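Local coordinates for putative uncharacterized protein Ta1305 (Thermoplasma acidophilum, PDB 4RKS) that phosphorylates (R)-mevalonate with ATP to give (R)-3-phosphomevalonate, a step in an alternative mevalonate pathway to isoprenoids, at residues I71-T77 with F108-V113; S164-G168 with I327-A331; A189-I195 with N241-F247. All coordinates share one frame; numbering follows the deposited sequence.

Overall arrangement
All three contacts belong to one GHMP-family kinase chain, here with (R)-mevalonate bound; contact 1 closes before the other two open. Contact 1 lies at the periphery of the N-terminal domain, its centre about 28 Å from that of the chain. Contact 2 is far more central, about 9 Å from the chain centre, and its Ser164 side chain is about 11 Å from the mevalonate. Contact 3 is on the other side of the chain's centre from contact 1, and their centres are about 43 Å apart. Contacts 2 and 3 touch: Ile327 CG1 is 3.6 Å from Phe190 CG, and Ile327 CD1 packs on Ile195 CD1. Contact 3 is nested in the long loop that contact 2 closes.

Contact 1: I71-T77 with F108-V113; sequences IYADEAT and FGTKTV
Ala73 and Val113 form an antiparallel, non-hydrogen-bonded pair where strand 66-73 ends and strand 113-120 begins. Their side chains diverge. The pairing joins these two strands of the N-terminal domain, and strand 113-120 carries the ATP-binding residues Tyr115 to Asn119. One residue beyond the pair, Asp74 N donates to Thr112 O at 3.1 Å. Beside it, Val113 CA makes a CA-H...O contact with Tyr72 O.

Phe108 can be followed outward from its backbone. CB meets Ala73 CB at 4.0 Å. With CG anti to the carbonyl carbon (chi1 -64°), the ring runs back along strand 66-73. CD2 lies 3.9 Å from Ala73 N. CE2 and then CZ come close to Ile71 O, CZ at 3.8 Å. Val113 CG1 meets the ring edge in its plane. Val113 also packs its CB against Ile71 CG2.

Ala73 CB also meets Thr110 CG2, 3.7 Å away. Thr110 OG1 accepts from Thr112 N, an ST turn that shapes the loop. Water 1 joins this hydroxyl to Asp74 O, and water 2 joins Thr77 OG1 to Val113 N. Thr112 CG2 lies against Asp74 O and the carbonyl carbon of Ala76. Asp74 OD2 is held by Ser114 OG.

Phe104 of helix 101-108 packs on both Ile71 and Val113. Helix 128-141 reaches Ile71 through Ala137 and Phe108 through Leu141, while Leu97 of helix 92-99 touches Val113.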
ATOM      1  N   ILE A  71      18.470   8.343   4.879  1.00 18.21           N
ATOM      2  CA  ILE A  71      19.419   8.296   3.755  1.00 18.61           C
ATOM      3  C   ILE A  71      20.563   9.232   4.074  1.00 22.61           C
ATOM      4  O   ILE A  71      20.342  10.395   4.422  1.00 24.13           O
ATOM      5  CB  ILE A  71      18.758   8.668   2.427  1.00 18.48           C
ATOM      6  CG1 ILE A  71      17.769   7.572   2.033  1.00 24.98           C
ATOM      7  CG2 ILE A  71      19.821   8.868   1.318  1.00 18.94           C
ATOM      8  CD1 ILE A  71      16.783   7.977   0.961  1.00 23.77           C
ATOM      9  N   TYR A  72      21.789   8.720   4.005  1.00 19.45           N
ATOM     10  CA  TYR A  72      22.924   9.486   4.504  1.00 19.84           C
ATOM     11  C   TYR A  72      24.171   9.273   3.663  1.00 20.46           C
ATOM     12  O   TYR A  72      24.371   8.201   3.084  1.00 20.65           O
ATOM     13  CB  TYR A  72      23.202   9.125   5.976  1.00 19.87           C
ATOM     14  CG  TYR A  72      23.428   7.638   6.223  1.00 30.20           C
ATOM     15  CD1 TYR A  72      22.357   6.752   6.297  1.00 25.49           C
ATOM     16  CD2 TYR A  72      24.707   7.126   6.367  1.00 30.68           C
ATOM     17  CE1 TYR A  72      22.561   5.394   6.531  1.00 26.56           C
ATOM     18  CE2 TYR A  72      24.924   5.772   6.595  1.00 28.46           C
ATOM     19  CZ  TYR A  72      23.845   4.915   6.679  1.00 29.28           C
ATOM     20  OH  TYR A  72      24.053   3.573   6.902  1.00 27.32           O
ATOM     21  N   ALA A  73      25.007  10.307   3.585  1.00 20.95           N
ATOM     22  CA  ALA A  73      26.313  10.189   2.925  1.00 26.64           C
ATOM     23  C   ALA A  73      27.116   9.067   3.569  1.00 25.25           C
ATOM     24  O   ALA A  73      27.060   8.892   4.791  1.00 22.87           O
ATOM     25  CB  ALA A  73      27.078  11.491   3.010  1.00 24.08           C
ATOM     26  N   ASP A  74      27.883   8.340   2.759  1.00 22.41           N
ATOM     27  CA  ASP A  74      28.608   7.165   3.251  1.00 26.10           C
ATOM     28  C   ASP A  74      29.825   6.860   2.359  1.00 23.64           C
ATOM     29  O   ASP A  74      29.941   7.406   1.264  1.00 29.72           O
ATOM     30  CB  ASP A  74      27.646   5.966   3.314  1.00 24.63           C
ATOM     31  CG  ASP A  74      28.090   4.905   4.303  1.00 33.20           C
ATOM     32  OD1 ASP A  74      29.249   4.964   4.758  1.00 36.29           O
ATOM     33  OD2 ASP A  74      27.281   4.008   4.613  1.00 22.42           O
ATOM     34  N   GLU A  75      30.757   6.035   2.835  1.00 24.22           N
ATOM     35  CA  GLU A  75      31.934   5.702   2.031  1.00 28.08           C
ATOM     36  C   GLU A  75      31.636   4.611   1.009  1.00 30.14           C
ATOM     37  O   GLU A  75      32.314   4.493  -0.016  1.00 26.94           O
ATOM     38  CB  GLU A  75      33.099   5.259   2.917  1.00 26.94           C
ATOM     39  CG  GLU A  75      33.861   6.399   3.556  1.00 38.28           C
ATOM     40  CD  GLU A  75      33.255   6.868   4.860  1.00 46.39           C
ATOM     41  OE1 GLU A  75      32.460   6.114   5.467  1.00 38.06           O
ATOM     42  OE2 GLU A  75      33.580   8.001   5.282  1.00 53.76           O
ATOM     43  N   ALA A  76      30.631   3.803   1.318  1.00 28.95           N
ATOM     44  CA  ALA A  76      30.178   2.723   0.459  1.00 25.93           C
ATOM     45  C   ALA A  76      28.676   2.581   0.642  1.00 25.42           C
ATOM     46  O   ALA A  76      28.130   3.029   1.649  1.00 27.44           O
ATOM     47  CB  ALA A  76      30.896   1.432   0.798  1.00 25.33           C
ATOM     48  N   THR A  77      27.998   1.976  -0.325  1.00 23.69           N
ATOM     49  CA  THR A  77      26.547   1.900  -0.263  1.00 26.73           C
ATOM     50  C   THR A  77      26.076   0.695   0.559  1.00 28.66           C
ATOM     51  O   THR A  77      26.387  -0.457   0.237  1.00 23.38           O
ATOM     52  CB  THR A  77      25.949   1.843  -1.666  1.00 34.60           C
ATOM     53  OG1 THR A  77      26.343   3.019  -2.379  1.00 36.53           O
ATOM     54  CG2 THR A  77      24.422   1.789  -1.602  1.00 31.06           C
ATOM     55  N   PHE A 108      24.688  16.479  -0.251  1.00 30.65           N
ATOM     56  CA  PHE A 108      25.621  15.860   0.692  1.00 24.63           C
ATOM     57  C   PHE A 108      27.090  16.001   0.296  1.00 28.91           C
ATOM     58  O   PHE A 108      27.976  15.771   1.114  1.00 31.54           O
ATOM     59  CB  PHE A 108      25.305  14.371   0.851  1.00 29.64           C
ATOM     60  CG  PHE A 108      23.959  14.083   1.454  1.00 27.27           C
ATOM     61  CD1 PHE A 108      23.332  15.000   2.276  1.00 31.59           C
ATOM     62  CD2 PHE A 108      23.323  12.871   1.204  1.00 22.06           C
ATOM     63  CE1 PHE A 108      22.089  14.716   2.834  1.00 30.32           C
ATOM     64  CE2 PHE A 108      22.097  12.582   1.759  1.00 26.63           C
ATOM     65  CZ  PHE A 108      21.472  13.507   2.573  1.00 27.07           C
ATOM     66  N   GLY A 109      27.360  16.352  -0.958  1.00 25.34           N
ATOM     67  CA  GLY A 109      28.748  16.484  -1.385  1.00 27.57           C
ATOM     68  C   GLY A 109      29.299  15.192  -1.950  1.00 30.24           C
ATOM     69  O   GLY A 109      30.479  15.107  -2.310  1.00 27.67           O
ATOM     70  N   THR A 110      28.435  14.187  -2.048  1.00 28.97           N
ATOM     71  CA  THR A 110      28.819  12.893  -2.612  1.00 26.07           C
ATOM     72  C   THR A 110      27.618  12.179  -3.235  1.00 26.52           C
ATOM     73  O   THR A 110      26.480  12.361  -2.801  1.00 28.12           O
ATOM     74  CB  THR A 110      29.469  11.987  -1.540  1.00 29.81           C
ATOM     75  OG1 THR A 110      29.725  10.695  -2.089  1.00 23.99           O
ATOM     76  CG2 THR A 110      28.567  11.836  -0.332  1.00 23.11           C
ATOM     77  N   LYS A 111      27.881  11.397  -4.275  1.00 24.93           N
ATOM     78  CA  LYS A 111      26.874  10.522  -4.866  1.00 25.09           C
ATOM     79  C   LYS A 111      26.689   9.236  -4.067  1.00 28.22           C
ATOM     80  O   LYS A 111      25.734   8.504  -4.301  1.00 26.10           O
ATOM     81  CB  LYS A 111      27.245  10.139  -6.300  1.00 26.64           C
ATOM     82  CG  LYS A 111      27.342  11.288  -7.277  1.00 41.16           C
ATOM     83  CD  LYS A 111      27.824  10.785  -8.637  1.00 48.73           C
ATOM     84  CE  LYS A 111      27.896  11.910  -9.660  1.00 54.27           C
ATOM     85  NZ  LYS A 111      28.337  11.418 -11.004  1.00 57.37           N
ATOM     86  N   THR A 112      27.613   8.932  -3.158  1.00 26.31           N
ATOM     87  CA  THR A 112      27.537   7.657  -2.439  1.00 32.50           C
ATOM     88  C   THR A 112      26.665   7.784  -1.181  1.00 30.14           C
ATOM     89  O   THR A 112      27.044   8.465  -0.236  1.00 22.30           O
ATOM     90  CB  THR A 112      28.930   7.144  -2.045  1.00 28.72           C
ATOM     91  OG1 THR A 112      29.728   6.996  -3.218  1.00 30.10           O
ATOM     92  CG2 THR A 112      28.823   5.786  -1.363  1.00 31.46           C
ATOM     93  N   VAL A 113      25.493   7.148  -1.180  1.00 23.12           N
ATOM     94  CA  VAL A 113      24.609   7.230  -0.009  1.00 21.16           C
ATOM     95  C   VAL A 113      24.142   5.853   0.443  1.00 23.44           C
ATOM     96  O   VAL A 113      24.118   4.907  -0.345  1.00 22.93           O
ATOM     97  CB  VAL A 113      23.351   8.108  -0.260  1.00 21.49           C
ATOM     98  CG1 VAL A 113      23.738   9.553  -0.524  1.00 25.78           C
ATOM     99  CG2 VAL A 113      22.471   7.530  -1.402  1.00 20.37           C
TER
HETATM  100  O   HOH W   1      31.305   9.251  -0.242  1.00 30.87           O
HETATM  101  O   HOH W   2      24.824   5.284  -3.070  1.00 39.11           O

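Contact 2: S164-G168 with I327-A331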
ATOM      1  N   SER A 164       1.159   5.284  -0.988  1.00 20.71           N
ATOM      2  CA  SER A 164       1.741   5.796   0.227  1.00 16.30           C
ATOM      3  C   SER A 164       2.387   7.166   0.002  1.00 17.42           C
ATOM      4  O   SER A 164       2.460   7.966   0.922  1.00 23.09           O
ATOM      5  CB  SER A 164       2.757   4.796   0.781  1.00 18.83           C
ATOM      6  OG  SER A 164       3.370   5.305   1.947  1.00 26.38           O
ATOM      7  N   LEU A 165       2.846   7.441  -1.218  1.00 21.39           N
ATOM      8  CA  LEU A 165       3.471   8.732  -1.495  1.00 20.31           C
ATOM      9  C   LEU A 165       2.457   9.872  -1.339  1.00 17.73           C
ATOM     10  O   LEU A 165       2.739  10.881  -0.707  1.00 19.10           O
ATOM     11  CB  LEU A 165       4.091   8.746  -2.904  1.00 19.45           C
ATOM     12  CG  LEU A 165       4.859  10.018  -3.284  1.00 27.77           C
ATOM     13  CD1 LEU A 165       5.995  10.287  -2.319  1.00 21.13           C
ATOM     14  CD2 LEU A 165       5.377   9.947  -4.726  1.00 28.44           C
ATOM     15  N   PHE A 166       1.260   9.697  -1.891  1.00 16.30           N
ATOM     16  CA  PHE A 166       0.296  10.791  -1.931  1.00 17.27           C
ATOM     17  C   PHE A 166      -0.705  10.765  -0.776  1.00 16.33           C
ATOM     18  O   PHE A 166      -1.183  11.811  -0.323  1.00 17.61           O
ATOM     19  CB  PHE A 166      -0.431  10.782  -3.267  1.00 18.75           C
ATOM     20  CG  PHE A 166       0.440  11.216  -4.410  1.00 20.04           C
ATOM     21  CD1 PHE A 166       0.663  12.561  -4.652  1.00 26.87           C
ATOM     22  CD2 PHE A 166       1.052  10.282  -5.215  1.00 17.88           C
ATOM     23  CE1 PHE A 166       1.480  12.972  -5.697  1.00 25.02           C
ATOM     24  CE2 PHE A 166       1.876  10.683  -6.275  1.00 22.71           C
ATOM     25  CZ  PHE A 166       2.083  12.029  -6.509  1.00 24.24           C
ATOM     26  N   GLY A 167      -0.999   9.579  -0.284  1.00 17.09           N
ATOM     27  CA  GLY A 167      -1.819   9.466   0.910  1.00 22.38           C
ATOM     28  C   GLY A 167      -3.304   9.438   0.629  1.00 19.89           C
ATOM     29  O   GLY A 167      -3.732   9.539  -0.515  1.00 16.65           O
ATOM     30  N   GLY A 168      -4.107   9.312   1.681  1.00 19.37           N
ATOM     31  CA  GLY A 168      -5.549   9.250   1.509  1.00 16.81           C
ATOM     32  C   GLY A 168      -6.015   8.154   0.565  1.00 17.00           C
ATOM     33  O   GLY A 168      -5.438   7.057   0.509  1.00 19.34           O
ATOM     34  N   ILE A 327      -7.594   5.975   8.126  1.00 18.24           N
ATOM     35  CA  ILE A 327      -7.008   6.487   6.877  1.00 21.13           C
ATOM     36  C   ILE A 327      -6.079   7.656   7.188  1.00 19.57           C
ATOM     37  O   ILE A 327      -6.472   8.552   7.910  1.00 17.33           O
ATOM     38  CB  ILE A 327      -8.083   6.963   5.885  1.00 25.48           C
ATOM     39  CG1 ILE A 327      -9.089   5.849   5.578  1.00 35.82           C
ATOM     40  CG2 ILE A 327      -7.445   7.542   4.613  1.00 22.04           C
ATOM     41  CD1 ILE A 327      -8.482   4.512   5.426  1.00 40.73           C
ATOM     42  N   VAL A 328      -4.858   7.656   6.655  1.00 17.14           N
ATOM     43  CA  VAL A 328      -3.938   8.766   6.909  1.00 17.63           C
ATOM     44  C   VAL A 328      -3.367   9.358   5.603  1.00 21.16           C
ATOM     45  O   VAL A 328      -3.772   8.954   4.498  1.00 20.21           O
ATOM     46  CB  VAL A 328      -2.785   8.339   7.849  1.00 16.16           C
ATOM     47  CG1 VAL A 328      -3.348   7.860   9.204  1.00 17.78           C
ATOM     48  CG2 VAL A 328      -1.923   7.242   7.212  1.00 16.12           C
ATOM     49  N   GLY A 329      -2.440  10.313   5.739  1.00 16.11           N
ATOM     50  CA  GLY A 329      -1.911  11.082   4.611  1.00 24.43           C
ATOM     51  C   GLY A 329      -0.650  10.490   3.982  1.00 22.71           C
ATOM     52  O   GLY A 329      -0.303   9.334   4.242  1.00 17.68           O
ATOM     53  N   GLY A 330       0.050  11.291   3.171  1.00 18.41           N
ATOM     54  CA  GLY A 330       1.191  10.808   2.395  1.00 15.95           C
ATOM     55  C   GLY A 330       2.538  10.868   3.110  1.00 23.12           C
ATOM     56  O   GLY A 330       2.612  11.264   4.268  1.00 17.36           O
ATOM     57  N   ALA A 331       3.600  10.442   2.424  1.00 18.02           N
ATOM     58  CA  ALA A 331       4.944  10.382   3.004  1.00 17.63           C
ATOM     59  C   ALA A 331       5.457  11.774   3.338  1.00 19.28           C
ATOM     60  O   ALA A 331       5.050  12.752   2.708  1.00 21.67           O
ATOM     61  CB  ALA A 331       5.897   9.686   2.033  1.00 18.66           C
TER
HETATM   62  O   HOH W   3       1.919   7.573   3.729  1.00 18.75           O
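Ser164 and Leu165 meet Gly330 and Ala331 backbone to backbone. Here the C-terminal end of helix 161-166, in the N-terminal part of a GHMP-family kinase, lies against the Gly329-Gly330 loop that follows strand 321-327. Ser164 O, at the start, takes a weak bond from Ala331 N. It also receives a hydrogen from water 3, which donates a second one to Gly329 O and so bridges the two segments. Ser164 OG turns elsewhere, to Tyr30 O of strand 24-34.

Leu165 O is the second acceptor for Ala331 N, at 3.3 Å. Gly330 CA makes CA-H...O contacts with both of these helix carbonyls. Leu165 CD1 comes within 4.4 Å of Ala331 CB. The Phe166 ring stacks on His148, while its backbone C lies 3.7 Å from Gly330 CA.

Gly167 leaves the helix with positive phi. Its CA is only 3.6 Å from Gly330 CA. Neither residue has a side chain, and the two backbones pack directly. Gly168 leads into strand 169-174. Its CA touches Ile327 CG2 at 4.0 Å. Gly168 N donates to Val328 O over 2.9 Å.

Contact 3: A189-I195 with N241-F247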
ATOM      1  N   ALA A 189     -11.744  13.031   4.772  1.00 22.25           N
ATOM      2  CA  ALA A 189     -13.033  12.572   4.276  1.00 22.06           C
ATOM      3  C   ALA A 189     -13.476  11.272   4.964  1.00 23.41           C
ATOM      4  O   ALA A 189     -14.642  10.907   4.886  1.00 30.10           O
ATOM      5  CB  ALA A 189     -12.987  12.378   2.784  1.00 21.58           C
ATOM      6  N   PHE A 190     -12.537  10.573   5.604  1.00 18.55           N
ATOM      7  CA  PHE A 190     -12.838   9.313   6.297  1.00 25.55           C
ATOM      8  C   PHE A 190     -12.861   9.434   7.818  1.00 23.35           C
ATOM      9  O   PHE A 190     -12.781   8.421   8.518  1.00 25.47           O
ATOM     10  CB  PHE A 190     -11.825   8.225   5.926  1.00 20.54           C
ATOM     11  CG  PHE A 190     -11.784   7.907   4.467  1.00 22.00           C
ATOM     12  CD1 PHE A 190     -11.012   8.671   3.599  1.00 23.12           C
ATOM     13  CD2 PHE A 190     -12.506   6.838   3.962  1.00 24.67           C
ATOM     14  CE1 PHE A 190     -10.961   8.374   2.250  1.00 19.71           C
ATOM     15  CE2 PHE A 190     -12.471   6.536   2.616  1.00 24.59           C
ATOM     16  CZ  PHE A 190     -11.698   7.312   1.752  1.00 21.00           C
ATOM     17  N   SER A 191     -12.974  10.651   8.334  1.00 25.16           N
ATOM     18  CA  SER A 191     -12.857  10.859   9.774  1.00 27.56           C
ATOM     19  C   SER A 191     -13.995  10.173  10.550  1.00 32.93           C
ATOM     20  O   SER A 191     -13.852   9.865  11.735  1.00 29.32           O
ATOM     21  CB  SER A 191     -12.826  12.354  10.093  1.00 30.63           C
ATOM     22  OG  SER A 191     -13.977  13.000   9.585  1.00 31.69           O
ATOM     23  N   GLY A 192     -15.116   9.924   9.881  1.00 34.51           N
ATOM     24  CA  GLY A 192     -16.229   9.242  10.516  1.00 28.22           C
ATOM     25  C   GLY A 192     -16.134   7.734  10.369  1.00 30.89           C
ATOM     26  O   GLY A 192     -17.070   7.010  10.704  1.00 31.97           O
ATOM     27  N   TYR A 193     -15.004   7.247   9.864  1.00 27.28           N
ATOM     28  CA  TYR A 193     -14.874   5.818   9.589  1.00 24.86           C
ATOM     29  C   TYR A 193     -13.613   5.250  10.195  1.00 23.36           C
ATOM     30  O   TYR A 193     -12.625   5.963  10.392  1.00 26.13           O
ATOM     31  CB  TYR A 193     -14.909   5.559   8.076  1.00 25.54           C
ATOM     32  CG  TYR A 193     -16.258   5.880   7.497  1.00 25.18           C
ATOM     33  CD1 TYR A 193     -16.600   7.189   7.178  1.00 24.80           C
ATOM     34  CD2 TYR A 193     -17.209   4.882   7.301  1.00 27.12           C
ATOM     35  CE1 TYR A 193     -17.849   7.499   6.670  1.00 20.78           C
ATOM     36  CE2 TYR A 193     -18.465   5.182   6.788  1.00 25.98           C
ATOM     37  CZ  TYR A 193     -18.774   6.496   6.476  1.00 24.95           C
ATOM     38  OH  TYR A 193     -20.007   6.818   5.967  1.00 27.62           O
ATOM     39  N   SER A 194     -13.661   3.966  10.520  1.00 23.87           N
ATOM     40  CA  SER A 194     -12.480   3.265  10.992  1.00 25.40           C
ATOM     41  C   SER A 194     -12.383   1.948  10.263  1.00 22.00           C
ATOM     42  O   SER A 194     -13.344   1.495   9.653  1.00 27.84           O
ATOM     43  CB  SER A 194     -12.529   3.024  12.511  1.00 26.01           C
ATOM     44  OG  SER A 194     -12.814   4.218  13.220  1.00 31.88           O
ATOM     45  N   ILE A 195     -11.215   1.326  10.339  1.00 24.36           N
ATOM     46  CA  ILE A 195     -11.048  -0.016   9.816  1.00 24.83           C
ATOM     47  C   ILE A 195     -10.561  -0.930  10.927  1.00 26.06           C
ATOM     48  O   ILE A 195      -9.526  -0.667  11.552  1.00 28.39           O
ATOM     49  CB  ILE A 195     -10.065  -0.039   8.626  1.00 22.78           C
ATOM     50  CG1 ILE A 195     -10.702   0.663   7.418  1.00 19.05           C
ATOM     51  CG2 ILE A 195      -9.686  -1.474   8.257  1.00 23.94           C
ATOM     52  CD1 ILE A 195      -9.774   0.834   6.231  1.00 19.46           C
ATOM     53  N   ASN A 241     -18.730  12.428  -1.489  1.00 29.16           N
ATOM     54  CA  ASN A 241     -18.174  11.805  -0.289  1.00 31.50           C
ATOM     55  C   ASN A 241     -18.934  10.550   0.115  1.00 29.25           C
ATOM     56  O   ASN A 241     -19.181  10.330   1.301  1.00 30.58           O
ATOM     57  CB  ASN A 241     -18.163  12.803   0.879  1.00 40.32           C
ATOM     58  CG  ASN A 241     -17.270  14.000   0.616  1.00 45.10           C
ATOM     59  OD1 ASN A 241     -16.112  13.846   0.243  1.00 39.82           O
ATOM     60  ND2 ASN A 241     -17.812  15.204   0.800  1.00 52.88           N
ATOM     61  N   ASP A 242     -19.308   9.731  -0.868  1.00 25.36           N
ATOM     62  CA  ASP A 242     -20.052   8.506  -0.586  1.00 27.63           C
ATOM     63  C   ASP A 242     -19.091   7.427  -0.128  1.00 26.59           C
ATOM     64  O   ASP A 242     -18.747   6.525  -0.900  1.00 25.92           O
ATOM     65  CB  ASP A 242     -20.840   8.030  -1.813  1.00 27.02           C
ATOM     66  CG  ASP A 242     -21.799   6.889  -1.483  1.00 31.27           C
ATOM     67  OD1 ASP A 242     -21.794   6.415  -0.320  1.00 23.01           O
ATOM     68  OD2 ASP A 242     -22.548   6.465  -2.386  1.00 38.76           O
ATOM     69  N   ILE A 243     -18.659   7.522   1.124  1.00 28.06           N
ATOM     70  CA  ILE A 243     -17.646   6.614   1.639  1.00 26.06           C
ATOM     71  C   ILE A 243     -18.170   5.175   1.694  1.00 25.32           C
ATOM     72  O   ILE A 243     -17.442   4.244   1.374  1.00 21.01           O
ATOM     73  CB  ILE A 243     -17.164   7.036   3.032  1.00 27.40           C
ATOM     74  CG1 ILE A 243     -16.655   8.484   3.012  1.00 26.56           C
ATOM     75  CG2 ILE A 243     -16.067   6.104   3.500  1.00 20.13           C
ATOM     76  CD1 ILE A 243     -15.494   8.713   2.063  1.00 25.47           C
ATOM     77  N   LYS A 244     -19.432   4.995   2.093  1.00 23.34           N
ATOM     78  CA  LYS A 244     -20.014   3.656   2.107  1.00 24.31           C
ATOM     79  C   LYS A 244     -20.019   3.012   0.722  1.00 23.82           C
ATOM     80  O   LYS A 244     -19.744   1.821   0.587  1.00 25.53           O
ATOM     81  CB  LYS A 244     -21.430   3.686   2.682  1.00 29.42           C
ATOM     82  CG  LYS A 244     -21.462   3.824   4.201  1.00 27.39           C
ATOM     83  CD  LYS A 244     -22.888   3.644   4.729  1.00 23.81           C
ATOM     84  CE  LYS A 244     -22.939   3.704   6.238  1.00 40.21           C
ATOM     85  NZ  LYS A 244     -22.605   5.062   6.736  1.00 46.35           N
ATOM     86  N   GLY A 245     -20.298   3.796  -0.310  1.00 25.84           N
ATOM     87  CA  GLY A 245     -20.316   3.267  -1.663  1.00 24.71           C
ATOM     88  C   GLY A 245     -18.938   2.788  -2.078  1.00 28.04           C
ATOM     89  O   GLY A 245     -18.779   1.735  -2.695  1.00 22.29           O
ATOM     90  N   ILE A 246     -17.929   3.565  -1.724  1.00 21.51           N
ATOM     91  CA  ILE A 246     -16.561   3.218  -2.061  1.00 27.02           C
ATOM     92  C   ILE A 246     -16.182   1.892  -1.399  1.00 25.86           C
ATOM     93  O   ILE A 246     -15.617   1.013  -2.054  1.00 22.82           O
ATOM     94  CB  ILE A 246     -15.592   4.365  -1.658  1.00 20.89           C
ATOM     95  CG1 ILE A 246     -15.763   5.542  -2.632  1.00 22.07           C
ATOM     96  CG2 ILE A 246     -14.141   3.915  -1.686  1.00 21.54           C
ATOM     97  CD1 ILE A 246     -15.179   6.872  -2.104  1.00 20.00           C
ATOM     98  N   PHE A 247     -16.533   1.718  -0.125  1.00 23.94           N
ATOM     99  CA  PHE A 247     -16.123   0.500   0.577  1.00 24.46           C
ATOM    100  C   PHE A 247     -16.976  -0.698   0.172  1.00 23.67           C
ATOM    101  O   PHE A 247     -16.445  -1.801   0.011  1.00 23.45           O
ATOM    102  CB  PHE A 247     -16.168   0.686   2.088  1.00 21.10           C
ATOM    103  CG  PHE A 247     -14.957   1.400   2.650  1.00 26.16           C
ATOM    104  CD1 PHE A 247     -13.694   0.850   2.518  1.00 25.12           C
ATOM    105  CD2 PHE A 247     -15.091   2.605   3.334  1.00 30.75           C
ATOM    106  CE1 PHE A 247     -12.583   1.491   3.041  1.00 28.61           C
ATOM    107  CE2 PHE A 247     -13.967   3.257   3.864  1.00 25.26           C
ATOM    108  CZ  PHE A 247     -12.721   2.692   3.714  1.00 29.37           C
TER
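Ile243 packs against two aromatic rings, Tyr193 with CG2 and Phe190 with CD1. CG2 stands over the centre of the Tyr193 ring, 3.8 Å from the centroid, a CH-pi contact. CD1 lies over one face of Phe190, nearer the rim. CG1 is anti to the carbonyl carbon (chi1 -56°), which leaves CG2 anti to the backbone N and directed at Tyr193. CG1 and CD1 also approach Ala189 O.

Phe247, one helical turn later, meets the edge of Phe190 with its CE2. The two ring planes are at 70° and their centroids 5.9 Å apart. Ile195 CD1 adds an apolar contact to Phe247 CZ. Lys244 crosses Tyr193 at about a right angle, and its bent end puts NZ 3.2 Å from Tyr193 OH, to which it donates. NZ has a stronger partner in Glu304, a salt bridge.

Asp242 N-caps helix 243-262 through OD1 and Gly245 N, just after a Schellman motif ends helix 220-238. This is helix-on-strand packing: the start of helix 243-262, in the C-terminal domain, covers strand 193-195, the short axes 11.5 Å apart and at 24°. Strand 193-199, entered through a type I turn, lies between 298-304 and 321-327. Leu185 of strand 179-185 touches both Phe190 and Ile243.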